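PDB 4OA3: protein BA42 from Bizionia argentinensis, which is of unknown function but binds two calcium ions and consists of a single stand-alone TPM domain. Local coordinates for residues A[14-19]-A[113-118]; A[27-32]-A[62-67]; A[58-63]-A[136-141]; A[83-88]-A[127-132]; A[95-100]-A[119-124]. One frame throughout, in Å; residues are numbered along the deposited sequence.

Interaction 1: A[14-19]-A[113-118]; sequences EKAIVD and GLVDGI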
# COMPACT_ATOMS: atom_id res chain seq x y z
N GLU A 14 -8.84 11.60 -1.10
CA GLU A 14 -7.75 11.15 -1.96
C GLU A 14 -6.48 11.94 -1.69
O GLU A 14 -5.38 11.38 -1.63
CB GLU A 14 -8.19 11.30 -3.39
CG GLU A 14 -7.44 10.42 -4.32
CD GLU A 14 -8.05 10.23 -5.69
OE1 GLU A 14 -9.22 10.63 -5.92
OE2 GLU A 14 -7.32 9.70 -6.55
N LYS A 15 -6.61 13.26 -1.52
CA LYS A 15 -5.48 14.11 -1.21
C LYS A 15 -4.81 13.67 0.10
O LYS A 15 -3.59 13.64 0.18
CB LYS A 15 -5.93 15.58 -1.13
CG LYS A 15 -4.86 16.53 -0.60
CD LYS A 15 -5.47 17.89 -0.26
CE LYS A 15 -4.56 18.92 0.40
NZ LYS A 15 -3.26 18.39 0.90
N ALA A 16 -5.60 13.30 1.10
CA ALA A 16 -5.07 12.86 2.39
C ALA A 16 -4.28 11.56 2.23
O ALA A 16 -3.23 11.37 2.86
CB ALA A 16 -6.20 12.67 3.38
N ILE A 17 -4.75 10.68 1.35
CA ILE A 17 -4.07 9.41 1.11
C ILE A 17 -2.76 9.61 0.40
O ILE A 17 -1.75 9.04 0.80
CB ILE A 17 -5.02 8.44 0.40
CG1 ILE A 17 -6.20 8.06 1.35
CG2 ILE A 17 -4.28 7.19 -0.04
CD1 ILE A 17 -7.37 7.49 0.64
N VAL A 18 -2.76 10.43 -0.65
CA VAL A 18 -1.53 10.69 -1.39
C VAL A 18 -0.51 11.39 -0.48
O VAL A 18 0.68 11.11 -0.56
CB VAL A 18 -1.86 11.51 -2.67
CG1 VAL A 18 -0.59 11.98 -3.37
CG2 VAL A 18 -2.69 10.68 -3.64
N ASP A 19 -0.98 12.30 0.38
CA ASP A 19 -0.11 13.00 1.35
C ASP A 19 0.48 11.99 2.37
O ASP A 19 1.66 12.08 2.71
CB ASP A 19 -0.89 14.07 2.14
CG ASP A 19 -1.30 15.30 1.35
OD1 ASP A 19 -0.82 15.45 0.22
OD2 ASP A 19 -2.14 16.07 1.85
N GLY A 113 -8.67 4.27 7.25
CA GLY A 113 -8.03 2.97 7.18
C GLY A 113 -6.84 2.98 6.25
O GLY A 113 -5.78 2.44 6.56
N LEU A 114 -7.00 3.62 5.08
CA LEU A 114 -5.87 3.67 4.16
C LEU A 114 -4.77 4.54 4.71
O LEU A 114 -3.61 4.16 4.63
CB LEU A 114 -6.34 4.19 2.81
CG LEU A 114 -7.24 3.20 2.05
CD1 LEU A 114 -7.82 3.83 0.80
CD2 LEU A 114 -6.45 1.92 1.68
N VAL A 115 -5.09 5.70 5.27
CA VAL A 115 -4.04 6.56 5.83
C VAL A 115 -3.29 5.85 6.94
O VAL A 115 -2.06 5.88 6.99
CB VAL A 115 -4.66 7.87 6.35
CG1 VAL A 115 -3.67 8.64 7.25
CG2 VAL A 115 -5.12 8.74 5.18
N ASP A 116 -4.03 5.21 7.85
CA ASP A 116 -3.40 4.50 8.97
C ASP A 116 -2.56 3.32 8.54
O ASP A 116 -1.48 3.08 9.09
CB ASP A 116 -4.46 4.03 9.97
CG ASP A 116 -5.12 5.15 10.75
OD1 ASP A 116 -4.68 6.33 10.62
OD2 ASP A 116 -6.06 4.85 11.49
N GLY A 117 -3.02 2.59 7.52
CA GLY A 117 -2.25 1.50 6.97
C GLY A 117 -0.99 1.98 6.32
O GLY A 117 0.06 1.36 6.47
N ILE A 118 -1.07 3.08 5.55
CA ILE A 118 0.10 3.63 4.88
C ILE A 118 1.13 4.04 5.93
O ILE A 118 2.33 3.76 5.78
CB ILE A 118 -0.32 4.79 3.96
CG1 ILE A 118 -1.10 4.25 2.72
CG2 ILE A 118 0.91 5.65 3.55
CD1 ILE A 118 -1.92 5.26 2.03
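In the helical layer on one face of the TPM-domain sheet, helices 11-24 and 110-128 run side by side, and the six-residue segments 14-19 and 113-118 meet in that layer. The two short segments are almost exactly parallel, 4° between their N-to-C directions, with axes 9.1 Å apart at closest approach. Ile-17 is the hub, since each part of its side chain finds a different partner on the facing helix. Its CD1 meets CD1 of Leu-114 at 3.7 Å, the two side chains meeting at a slant. Its CG1 lies 4.0 Å from CG2 of Val-115, and its CG2 touches CD1 of Ile-118 at 3.7 Å, where the two isoleucines are set roughly at right angles. The division follows from chi1 of Ile-17 (-66°): CG1 stands beside the backbone N and leads CD1 to Leu-114, while CG2, opposite that nitrogen, is left for Ile-118. Val-115 also places CG2 4.0 Å from O of Ala-16, extending the seam toward the partly exposed side. Beneath the helices, Leu-114 and Ile-118 touch strand 65-71 through Ile-68, and Ile-118 also rests on Ile-21 and Ala-24 of helix 11-24. No hydrogen bond or salt bridge links the two segments; branched aliphatic groups interlock instead, so the pairing of these helices here rests on shape and on the exclusion of water.

Interaction 2: A[27-32]-A[62-67]; sequences NTSGEI and LQNGVL. With CA (calcium ion), chain C; CA (calcium ion), chain B.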
# COMPACT_ATOMS: atom_id res chain seq x y z
N ASN A 27 10.19 7.98 5.58
CA ASN A 27 10.65 7.09 6.67
C ASN A 27 11.32 5.85 6.16
O ASN A 27 12.02 5.15 6.92
CB ASN A 27 9.45 6.65 7.51
CG ASN A 27 8.81 7.77 8.26
OD1 ASN A 27 9.48 8.72 8.69
ND2 ASN A 27 7.52 7.65 8.54
N THR A 28 11.14 5.54 4.89
CA THR A 28 11.70 4.32 4.30
C THR A 28 12.06 4.53 2.85
O THR A 28 11.52 5.44 2.23
CB THR A 28 10.64 3.18 4.39
OG1 THR A 28 11.17 1.97 3.86
CG2 THR A 28 9.33 3.54 3.64
N SER A 29 12.95 3.68 2.31
CA SER A 29 13.23 3.66 0.88
C SER A 29 12.14 2.82 0.17
O SER A 29 12.10 2.80 -1.06
CB SER A 29 14.60 3.07 0.58
OG SER A 29 14.62 1.68 0.87
N GLY A 30 11.26 2.16 0.92
CA GLY A 30 10.14 1.44 0.33
C GLY A 30 9.17 2.39 -0.36
O GLY A 30 9.12 3.60 -0.07
N GLU A 31 8.46 1.86 -1.35
CA GLU A 31 7.53 2.64 -2.15
C GLU A 31 6.15 2.07 -2.01
O GLU A 31 5.99 0.85 -2.07
CB GLU A 31 7.96 2.62 -3.58
CG GLU A 31 9.29 3.35 -3.83
CD GLU A 31 9.18 4.83 -4.10
OE1 GLU A 31 8.11 5.26 -4.62
OE2 GLU A 31 10.13 5.59 -3.78
N ILE A 32 5.16 2.91 -1.79
CA ILE A 32 3.79 2.47 -1.52
C ILE A 32 2.80 3.00 -2.52
O ILE A 32 2.82 4.17 -2.84
CB ILE A 32 3.35 2.92 -0.09
CG1 ILE A 32 4.27 2.33 0.97
CG2 ILE A 32 1.88 2.55 0.17
CD1 ILE A 32 4.25 3.06 2.26
N LEU A 62 15.60 -1.72 -4.81
CA LEU A 62 15.64 -2.78 -3.78
C LEU A 62 14.46 -3.73 -3.79
O LEU A 62 14.32 -4.54 -2.87
CB LEU A 62 15.79 -2.15 -2.39
CG LEU A 62 17.01 -1.28 -2.19
CD1 LEU A 62 17.04 -0.70 -0.79
CD2 LEU A 62 18.30 -2.07 -2.46
N GLN A 63 13.61 -3.69 -4.85
CA GLN A 63 12.46 -4.60 -4.96
C GLN A 63 11.62 -4.51 -3.70
O GLN A 63 11.20 -5.51 -3.13
CB GLN A 63 12.93 -6.04 -5.26
CG GLN A 63 13.88 -6.10 -6.44
CD GLN A 63 14.14 -7.52 -6.86
OE1 GLN A 63 15.10 -8.15 -6.42
NE2 GLN A 63 13.26 -8.09 -7.67
N ASN A 64 11.36 -3.24 -3.30
CA ASN A 64 10.66 -2.96 -2.08
C ASN A 64 9.40 -2.10 -2.23
O ASN A 64 9.06 -1.32 -1.36
CB ASN A 64 11.60 -2.41 -1.01
CG ASN A 64 12.25 -1.12 -1.41
OD1 ASN A 64 12.14 -0.66 -2.52
ND2 ASN A 64 12.91 -0.47 -0.45
N GLY A 65 8.75 -2.25 -3.38
CA GLY A 65 7.44 -1.65 -3.57
C GLY A 65 6.40 -2.51 -2.90
O GLY A 65 6.56 -3.74 -2.78
N VAL A 66 5.33 -1.89 -2.41
CA VAL A 66 4.22 -2.61 -1.80
C VAL A 66 2.94 -1.98 -2.32
O VAL A 66 2.84 -0.76 -2.41
CB VAL A 66 4.26 -2.67 -0.25
CG1 VAL A 66 4.30 -1.28 0.37
CG2 VAL A 66 3.08 -3.47 0.31
N LEU A 67 1.98 -2.83 -2.71
CA LEU A 67 0.67 -2.45 -3.16
C LEU A 67 -0.34 -2.78 -2.07
O LEU A 67 -0.38 -3.91 -1.58
CB LEU A 67 0.27 -3.23 -4.43
CG LEU A 67 -1.13 -2.96 -4.97
CD1 LEU A 67 -1.29 -1.52 -5.40
CD2 LEU A 67 -1.43 -3.88 -6.14
CA CA C . 11.72 6.63 -2.42
CA CA B . 6.35 6.83 -4.41
O HOH W 1 10.71 5.78 -0.44
O HOH W 2 12.91 4.53 -2.83
O HOH W 3 4.61 5.20 -4.67
O HOH W 4 9.96 8.38 -2.40
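Strands 31-37 and 65-71 start side by side here in parallel, with Glu-31 paired to Gly-65 and Ile-32 to Val-66, in the beta-alpha-beta unit completed by helix 44-54. Glu-31 supplies both backbone bonds: its N donates to O of Asn-64 at 3.2 Å from above the carbonyl plane, and its O accepts from N of Val-66 at 2.8 Å, almost in line with the carbonyl bond (173°). On one face of the sheet Ile-32 and Val-66 run alongside each other in the same direction, their CG1 atoms 3.7 Å apart. Just before the strands, Asn-64 turns its amide toward the loop, and its ND2 makes a weak bond to OG of Ser-29. That loop is itself an ST turn, in which OG1 of Thr-28 accepts from N of Gly-30.

On the opposite face from Ile-32, the Glu-31 side chain leaves the strands and bends at chi2 (-88°), which presents its carboxylate to both calcium ions. OE1 binds the chain B calcium at 2.4 Å and OE2 the chain C calcium at 2.3 Å. The chain B ion is also held by Glu-25, Asp-137, Leu-139 and Asn-141, the chain C ion by Asp-135 and Ile-136; OE2 further accepts from N of Glu-138. The water on the chain B ion donates to O of Ile-32, and one on the chain C ion lies within hydrogen-bonding distance of O of both Thr-28 and Gly-30. One carboxylate thus bridges two cations, an oxygen to each, while its own backbone is held within the sheet.

Interaction 3: A[58-63]-A[136-141]; sequences DNTKLQ and IDELPN. With CA (calcium ion), chain B; CA (calcium ion), chain C.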
# COMPACT_ATOMS: atom_id res chain seq x y z
N ASP A 58 7.44 -3.25 -9.76
CA ASP A 58 8.71 -3.94 -9.63
C ASP A 58 9.89 -3.02 -9.97
O ASP A 58 11.04 -3.44 -9.78
CB ASP A 58 8.73 -5.22 -10.48
CG ASP A 58 8.35 -5.11 -11.94
OD1 ASP A 58 7.56 -4.18 -12.29
OD2 ASP A 58 8.69 -6.03 -12.71
N ASN A 59 9.64 -1.80 -10.48
CA ASN A 59 10.67 -0.84 -10.87
C ASN A 59 11.22 -0.04 -9.67
O ASN A 59 11.10 1.19 -9.63
CB ASN A 59 10.11 0.09 -11.97
CG ASN A 59 11.09 1.01 -12.66
OD1 ASN A 59 10.73 2.14 -13.03
ND2 ASN A 59 12.29 0.53 -13.00
N THR A 60 11.77 -0.76 -8.66
CA THR A 60 12.44 -0.15 -7.53
C THR A 60 13.82 -0.83 -7.44
O THR A 60 13.92 -2.03 -7.73
CB THR A 60 11.65 -0.29 -6.22
OG1 THR A 60 11.62 -1.66 -5.80
CG2 THR A 60 10.25 0.31 -6.32
N LYS A 61 14.85 -0.08 -7.04
CA LYS A 61 16.20 -0.62 -6.93
C LYS A 61 16.24 -1.83 -6.00
O LYS A 61 16.89 -2.83 -6.33
CB LYS A 61 17.14 0.45 -6.39
CG LYS A 61 18.61 0.02 -6.40
CD LYS A 61 19.54 1.13 -5.96
CE LYS A 61 19.36 1.52 -4.51
NZ LYS A 61 20.47 2.37 -4.01
N LEU A 62 15.60 -1.72 -4.81
CA LEU A 62 15.64 -2.78 -3.78
C LEU A 62 14.46 -3.73 -3.79
O LEU A 62 14.32 -4.54 -2.87
CB LEU A 62 15.79 -2.15 -2.39
CG LEU A 62 17.01 -1.28 -2.19
CD1 LEU A 62 17.04 -0.70 -0.79
CD2 LEU A 62 18.30 -2.07 -2.46
N GLN A 63 13.61 -3.69 -4.85
CA GLN A 63 12.46 -4.60 -4.96
C GLN A 63 11.62 -4.51 -3.70
O GLN A 63 11.20 -5.51 -3.13
CB GLN A 63 12.93 -6.04 -5.26
CG GLN A 63 13.88 -6.10 -6.44
CD GLN A 63 14.14 -7.52 -6.86
OE1 GLN A 63 15.10 -8.15 -6.42
NE2 GLN A 63 13.26 -8.09 -7.67
N ILE A 136 15.10 8.34 -4.15
CA ILE A 136 14.41 8.62 -5.41
C ILE A 136 12.93 8.26 -5.16
O ILE A 136 12.66 7.24 -4.52
CB ILE A 136 15.01 7.74 -6.52
CG1 ILE A 136 16.50 8.11 -6.77
CG2 ILE A 136 14.16 7.83 -7.82
CD1 ILE A 136 17.17 7.24 -7.73
N ASP A 137 11.98 9.06 -5.68
CA ASP A 137 10.55 8.71 -5.60
C ASP A 137 10.33 7.82 -6.84
O ASP A 137 10.14 8.29 -7.96
CB ASP A 137 9.69 9.97 -5.60
CG ASP A 137 8.24 9.72 -5.22
OD1 ASP A 137 7.81 8.54 -5.25
OD2 ASP A 137 7.54 10.69 -4.89
N GLU A 138 10.56 6.52 -6.65
CA GLU A 138 10.60 5.54 -7.74
C GLU A 138 9.28 5.21 -8.38
O GLU A 138 9.24 4.95 -9.58
CB GLU A 138 11.30 4.27 -7.23
CG GLU A 138 12.76 4.48 -6.84
CD GLU A 138 13.40 3.27 -6.21
OE1 GLU A 138 12.98 2.90 -5.09
OE2 GLU A 138 14.37 2.72 -6.80
N LEU A 139 8.21 5.19 -7.59
CA LEU A 139 6.88 4.88 -8.08
C LEU A 139 5.97 6.06 -7.82
O LEU A 139 6.06 6.68 -6.77
CB LEU A 139 6.29 3.66 -7.37
CG LEU A 139 7.13 2.38 -7.43
CD1 LEU A 139 6.45 1.24 -6.66
CD2 LEU A 139 7.43 1.94 -8.85
N PRO A 140 5.02 6.36 -8.73
CA PRO A 140 4.07 7.43 -8.45
C PRO A 140 3.21 7.17 -7.22
O PRO A 140 2.99 6.01 -6.83
CB PRO A 140 3.22 7.52 -9.73
CG PRO A 140 3.43 6.32 -10.42
CD PRO A 140 4.74 5.70 -10.01
N ASN A 141 2.80 8.24 -6.55
CA ASN A 141 2.00 8.13 -5.33
C ASN A 141 0.51 8.18 -5.65
O ASN A 141 -0.29 7.98 -4.74
CB ASN A 141 2.38 9.21 -4.36
CG ASN A 141 3.82 9.18 -3.91
OD1 ASN A 141 4.56 8.22 -4.11
ND2 ASN A 141 4.19 10.24 -3.18
CA CA B . 6.35 6.83 -4.41
CA CA C . 11.72 6.63 -2.42
O HOH W 5 11.14 3.64 -10.92
O HOH W 6 14.11 0.76 -3.78
O HOH W 2 12.91 4.53 -2.83
O HOH W 3 4.61 5.20 -4.67
O HOH W 1 10.71 5.78 -0.44
O HOH W 4 9.96 8.38 -2.40
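Glu-138 turns its CG to the side of its backbone N (chi1 -64°) and then runs extended (chi2 174°), which carries its carboxylate across to the start of the turn at Thr-60 and Lys-61. There OE2 accepts from N of Lys-61 at 2.9 Å in a nearly straight bond, N-H...O 167°, the donor lying on the syn side but tilted out of the carboxylate plane. The other oxygen, OE1, sits 3.6 Å from CB of Thr-60. A water accepting from N of Leu-62 donates to OE1, tying the carboxylate to a second amide of the type I turn 60-63. The contact joins the loop leading into strand 65-71 to the calcium-binding loop that follows helix 110-128. In this second loop Ile-136 O binds one ion, and Asp-137 OD1, Leu-139 O and Asn-141 OD1 bind the other, with Glu-25 and Glu-31 completing the protein ligands of that site. Glu-138 belongs to the second shell: its OE1 lies within hydrogen-bonding distance of a water bound to the chain C calcium. Beside it, CG2 of Thr-60 packs 3.9 Å from CG of Leu-139, the side chains crossing nearly at right angles, while a further water lies within hydrogen-bonding distance of the carbonyl oxygens of Asn-59 and Glu-138.

Interaction 4: A[83-88]-A[127-132]; sequences KGINDV and KYFPWK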
# COMPACT_ATOMS: atom_id res chain seq x y z
N LYS A 83 9.57 -8.91 -3.93
CA LYS A 83 10.53 -9.91 -3.48
C LYS A 83 11.55 -9.43 -2.47
O LYS A 83 11.92 -10.19 -1.58
CB LYS A 83 11.24 -10.56 -4.67
CG LYS A 83 12.04 -11.80 -4.28
CD LYS A 83 12.59 -12.52 -5.49
CE LYS A 83 13.51 -13.66 -5.11
NZ LYS A 83 14.90 -13.43 -5.57
N GLY A 84 12.01 -8.19 -2.60
CA GLY A 84 12.99 -7.63 -1.67
C GLY A 84 12.48 -7.64 -0.25
O GLY A 84 13.22 -7.92 0.70
N ILE A 85 11.18 -7.36 -0.08
CA ILE A 85 10.55 -7.41 1.22
C ILE A 85 10.42 -8.85 1.68
O ILE A 85 10.81 -9.20 2.79
CB ILE A 85 9.17 -6.69 1.16
CG1 ILE A 85 9.39 -5.18 0.91
CG2 ILE A 85 8.38 -6.92 2.47
CD1 ILE A 85 8.20 -4.44 0.34
N ASN A 86 9.83 -9.70 0.84
CA ASN A 86 9.57 -11.07 1.26
C ASN A 86 10.85 -11.86 1.61
O ASN A 86 10.79 -12.75 2.46
CB ASN A 86 8.77 -11.78 0.19
CG ASN A 86 7.40 -11.16 -0.05
OD1 ASN A 86 6.79 -10.58 0.84
ND2 ASN A 86 6.91 -11.25 -1.28
N ASP A 87 11.98 -11.52 0.99
CA ASP A 87 13.26 -12.22 1.25
C ASP A 87 13.80 -11.94 2.65
O ASP A 87 14.64 -12.71 3.13
CB ASP A 87 14.36 -11.76 0.28
CG ASP A 87 14.30 -12.26 -1.15
OD1 ASP A 87 13.56 -13.24 -1.41
OD2 ASP A 87 15.06 -11.74 -2.00
N VAL A 88 13.41 -10.83 3.29
CA VAL A 88 13.97 -10.45 4.60
C VAL A 88 13.03 -10.37 5.80
O VAL A 88 13.51 -10.47 6.92
CB VAL A 88 14.80 -9.15 4.49
CG1 VAL A 88 15.92 -9.31 3.47
CG2 VAL A 88 13.93 -7.92 4.18
N LYS A 127 12.13 -0.49 9.14
CA LYS A 127 12.93 -1.43 9.92
C LYS A 127 13.96 -2.11 9.06
O LYS A 127 15.10 -2.29 9.48
CB LYS A 127 12.03 -2.45 10.61
CG LYS A 127 12.79 -3.49 11.39
CD LYS A 127 11.90 -4.16 12.39
CE LYS A 127 12.62 -5.38 12.94
NZ LYS A 127 11.91 -5.92 14.14
N TYR A 128 13.57 -2.49 7.84
CA TYR A 128 14.43 -3.19 6.90
C TYR A 128 14.99 -2.36 5.76
O TYR A 128 15.96 -2.76 5.13
CB TYR A 128 13.62 -4.35 6.29
CG TYR A 128 13.19 -5.36 7.33
CD1 TYR A 128 14.00 -6.44 7.64
CD2 TYR A 128 11.96 -5.26 7.96
CE1 TYR A 128 13.63 -7.35 8.63
CE2 TYR A 128 11.58 -6.16 8.96
CZ TYR A 128 12.40 -7.23 9.25
OH TYR A 128 12.06 -8.15 10.23
N PHE A 129 14.38 -1.20 5.48
CA PHE A 129 14.71 -0.37 4.32
C PHE A 129 14.74 1.07 4.76
O PHE A 129 13.80 1.85 4.54
CB PHE A 129 13.65 -0.58 3.21
CG PHE A 129 13.63 -1.99 2.69
CD1 PHE A 129 14.65 -2.45 1.87
CD2 PHE A 129 12.63 -2.87 3.06
CE1 PHE A 129 14.69 -3.78 1.46
CE2 PHE A 129 12.65 -4.19 2.62
CZ PHE A 129 13.69 -4.64 1.86
N PRO A 130 15.81 1.47 5.46
CA PRO A 130 15.87 2.85 5.93
C PRO A 130 15.94 3.89 4.81
O PRO A 130 16.48 3.63 3.76
CB PRO A 130 17.11 2.88 6.84
CG PRO A 130 17.94 1.76 6.40
CD PRO A 130 17.01 0.70 5.86
N TRP A 131 15.32 5.03 5.04
CA TRP A 131 15.37 6.14 4.11
C TRP A 131 16.81 6.66 4.02
O TRP A 131 17.51 6.69 5.04
CB TRP A 131 14.43 7.25 4.58
CG TRP A 131 14.38 8.45 3.69
CD1 TRP A 131 13.55 8.66 2.63
CD2 TRP A 131 15.18 9.63 3.81
NE1 TRP A 131 13.81 9.88 2.06
CE2 TRP A 131 14.83 10.49 2.75
CE3 TRP A 131 16.18 10.04 4.71
CZ2 TRP A 131 15.40 11.76 2.60
CZ3 TRP A 131 16.79 11.27 4.52
CH2 TRP A 131 16.36 12.14 3.51
N LYS A 132 17.24 7.00 2.81
CA LYS A 132 18.58 7.52 2.53
C LYS A 132 18.45 8.91 1.94
O LYS A 132 17.47 9.20 1.25
CB LYS A 132 19.31 6.63 1.53
CG LYS A 132 19.40 5.17 1.91
CD LYS A 132 20.19 4.93 3.18
CE LYS A 132 20.44 3.46 3.43
NZ LYS A 132 21.31 2.84 2.38
O HOH W 7 12.87 -11.29 9.61
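Apolar side chains and a carbonyl at a ring edge make this contact, which joins the short helix 83-86 and the residues that follow to the C-terminal end of helix 110-128, where Tyr-128 and Phe-129 reach out to meet them. Phe-129 is buried, and the far end of its ring goes in first. Its CZ lies 3.5 Å from O of Gly-84, which stands at the ring edge in the ring plane, where the slightly positive C-H rim can meet the carbonyl oxygen. Next to it, CE2 of Phe-129 touches CG1 of Ile-85 at 3.8 Å. Val-88 serves both aromatic residues through a single methyl: CG2 is 3.8 Å from CD1 of Tyr-128 and 4.0 Å from CZ of Phe-129. With chi1 at -58°, CG2 of Val-88 falls between its backbone N and carbonyl carbon, on the side facing the two rings. O of Val-88 is 3.6 Å from CE1 of Tyr-128 and accepts a hydrogen bond from a water, which is weakly bonded to OH of the same tyrosine. Beyond the contact, Phe-129 touches Ser-29 and Asn-64, and its carbonyl oxygen accepts from OG1 of Thr-28, placing this corner against the loops that lead into strands 31-37 and 65-71.

Interaction 5: A[95-100]-A[119-124]; sequences DTTRNA and EKAGMA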
# COMPACT_ATOMS: atom_id res chain seq x y z
N ASP A 95 1.19 -7.67 9.83
CA ASP A 95 0.06 -7.74 10.72
C ASP A 95 -0.41 -6.40 11.28
O ASP A 95 -1.60 -6.16 11.29
CB ASP A 95 0.31 -8.72 11.89
CG ASP A 95 0.44 -10.18 11.50
OD1 ASP A 95 0.30 -10.50 10.30
OD2 ASP A 95 0.69 -11.02 12.41
N THR A 96 0.51 -5.55 11.71
CA THR A 96 0.12 -4.25 12.25
C THR A 96 -0.50 -3.36 11.18
O THR A 96 -1.43 -2.61 11.48
CB THR A 96 1.28 -3.56 12.97
OG1 THR A 96 2.40 -3.32 12.13
CG2 THR A 96 1.74 -4.33 14.20
N THR A 97 -0.05 -3.48 9.91
CA THR A 97 -0.62 -2.69 8.80
C THR A 97 -2.04 -3.15 8.53
O THR A 97 -2.96 -2.35 8.45
CB THR A 97 0.29 -2.82 7.58
OG1 THR A 97 1.60 -2.28 7.89
CG2 THR A 97 -0.26 -2.08 6.36
N ARG A 98 -2.22 -4.48 8.41
CA ARG A 98 -3.55 -5.04 8.18
C ARG A 98 -4.51 -4.68 9.30
O ARG A 98 -5.63 -4.32 9.05
CB ARG A 98 -3.47 -6.56 8.01
CG ARG A 98 -4.84 -7.24 8.04
CD ARG A 98 -4.76 -8.67 7.52
NE ARG A 98 -4.52 -8.72 6.07
CZ ARG A 98 -5.45 -8.59 5.12
NH1 ARG A 98 -6.73 -8.41 5.43
NH2 ARG A 98 -5.10 -8.64 3.84
N ASN A 99 -4.04 -4.79 10.54
CA ASN A 99 -4.90 -4.49 11.68
C ASN A 99 -5.30 -3.03 11.69
O ASN A 99 -6.45 -2.72 12.00
CB ASN A 99 -4.21 -4.85 12.99
CG ASN A 99 -4.04 -6.35 13.15
OD1 ASN A 99 -4.72 -7.17 12.50
ND2 ASN A 99 -3.08 -6.76 13.96
N ALA A 100 -4.37 -2.13 11.32
CA ALA A 100 -4.64 -0.70 11.29
C ALA A 100 -5.68 -0.36 10.23
O ALA A 100 -6.55 0.46 10.47
CB ALA A 100 -3.36 0.09 11.06
N GLU A 119 0.69 4.72 6.98
CA GLU A 119 1.62 5.14 8.02
C GLU A 119 2.31 3.93 8.68
O GLU A 119 3.53 3.90 8.85
CB GLU A 119 0.90 5.97 9.08
CG GLU A 119 1.80 6.45 10.20
CD GLU A 119 1.12 7.27 11.28
OE1 GLU A 119 -0.03 6.93 11.65
OE2 GLU A 119 1.77 8.20 11.81
N LYS A 120 1.54 2.91 8.99
CA LYS A 120 2.07 1.70 9.62
C LYS A 120 3.05 0.99 8.68
O LYS A 120 4.09 0.48 9.10
CB LYS A 120 0.94 0.76 10.02
CG LYS A 120 0.26 1.22 11.29
CD LYS A 120 0.97 0.72 12.55
CE LYS A 120 0.45 1.34 13.83
NZ LYS A 120 -0.94 0.89 14.16
N ALA A 121 2.69 0.92 7.38
CA ALA A 121 3.55 0.29 6.40
C ALA A 121 4.90 1.01 6.27
O ALA A 121 5.93 0.36 6.12
CB ALA A 121 2.83 0.21 5.05
N GLY A 122 4.91 2.36 6.27
CA GLY A 122 6.17 3.08 6.19
C GLY A 122 7.09 2.79 7.37
O GLY A 122 8.29 2.59 7.21
N MET A 123 6.50 2.70 8.55
CA MET A 123 7.23 2.39 9.80
C MET A 123 7.72 0.93 9.79
O MET A 123 8.84 0.66 10.23
CB MET A 123 6.33 2.59 11.04
CG MET A 123 5.71 3.95 11.20
SD MET A 123 6.63 5.03 12.28
CE MET A 123 7.90 5.53 11.11
N ALA A 124 6.91 0.00 9.27
CA ALA A 124 7.35 -1.40 9.16
C ALA A 124 8.48 -1.54 8.16
O ALA A 124 9.50 -2.18 8.43
CB ALA A 124 6.19 -2.27 8.71
O HOH W 8 -2.02 -1.99 14.11
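O of Thr-96 accepts from a water at 2.8 Å, and the same water takes a bond from NZ of Lys-120 at 3.1 Å, so the pair is bridged across two antiparallel helices. These are helices 95-105 and 110-128, successive in the chain and forming a helical hairpin in the TPM domain; their short segments stand at 173° with axes 8.5 Å apart. The Lys-120 chain runs across the facing helix, not along it: bends at chi2 (-86°) and chi4 (69°) let CG pack against CB of Ala-100 at 3.8 Å while NZ reaches the water. The aliphatic part of the lysine thereby lies over the exposed rim of the interface. On the buried side, Thr-97 is set against the backbone of the other helix. Its OG1 approaches CB of Lys-120 at 3.8 Å and N of Ala-121 at 3.4 Å, but the angle is too poor for a hydrogen bond to that amide. Small side chains let the helices come this close, and strand 76-81 lies nearby, with Thr-97 touching Ile-79. Ala-121 in turn meets Trp-94, while its CB lies 4.1 Å from CG2 of Thr-97.

Helix 110-128 runs through the set: interaction 1 uses its first half, interaction 5 the turns that follow, and interaction 4 its C-terminal end. Interactions 1 and 5, with centres 12 Å apart, place helices 11-24 and 95-105 beside it. Interactions 2, 3 and 4 gather at the end of the sheet where strands 31-37 and 65-71 begin: the centre of interaction 2 is 7 Å from each of the other two. Interactions 2 and 3 share Leu-62, Gln-63 and both calcium ions. Along the chain, interaction 2 is nested within the loop closed by interaction 1, and interactions 4 and 5 within that closed by interaction 3; the calcium site itself draws together Glu-25 and Glu-31 from the early part of the chain and residues 135-141 from near its end.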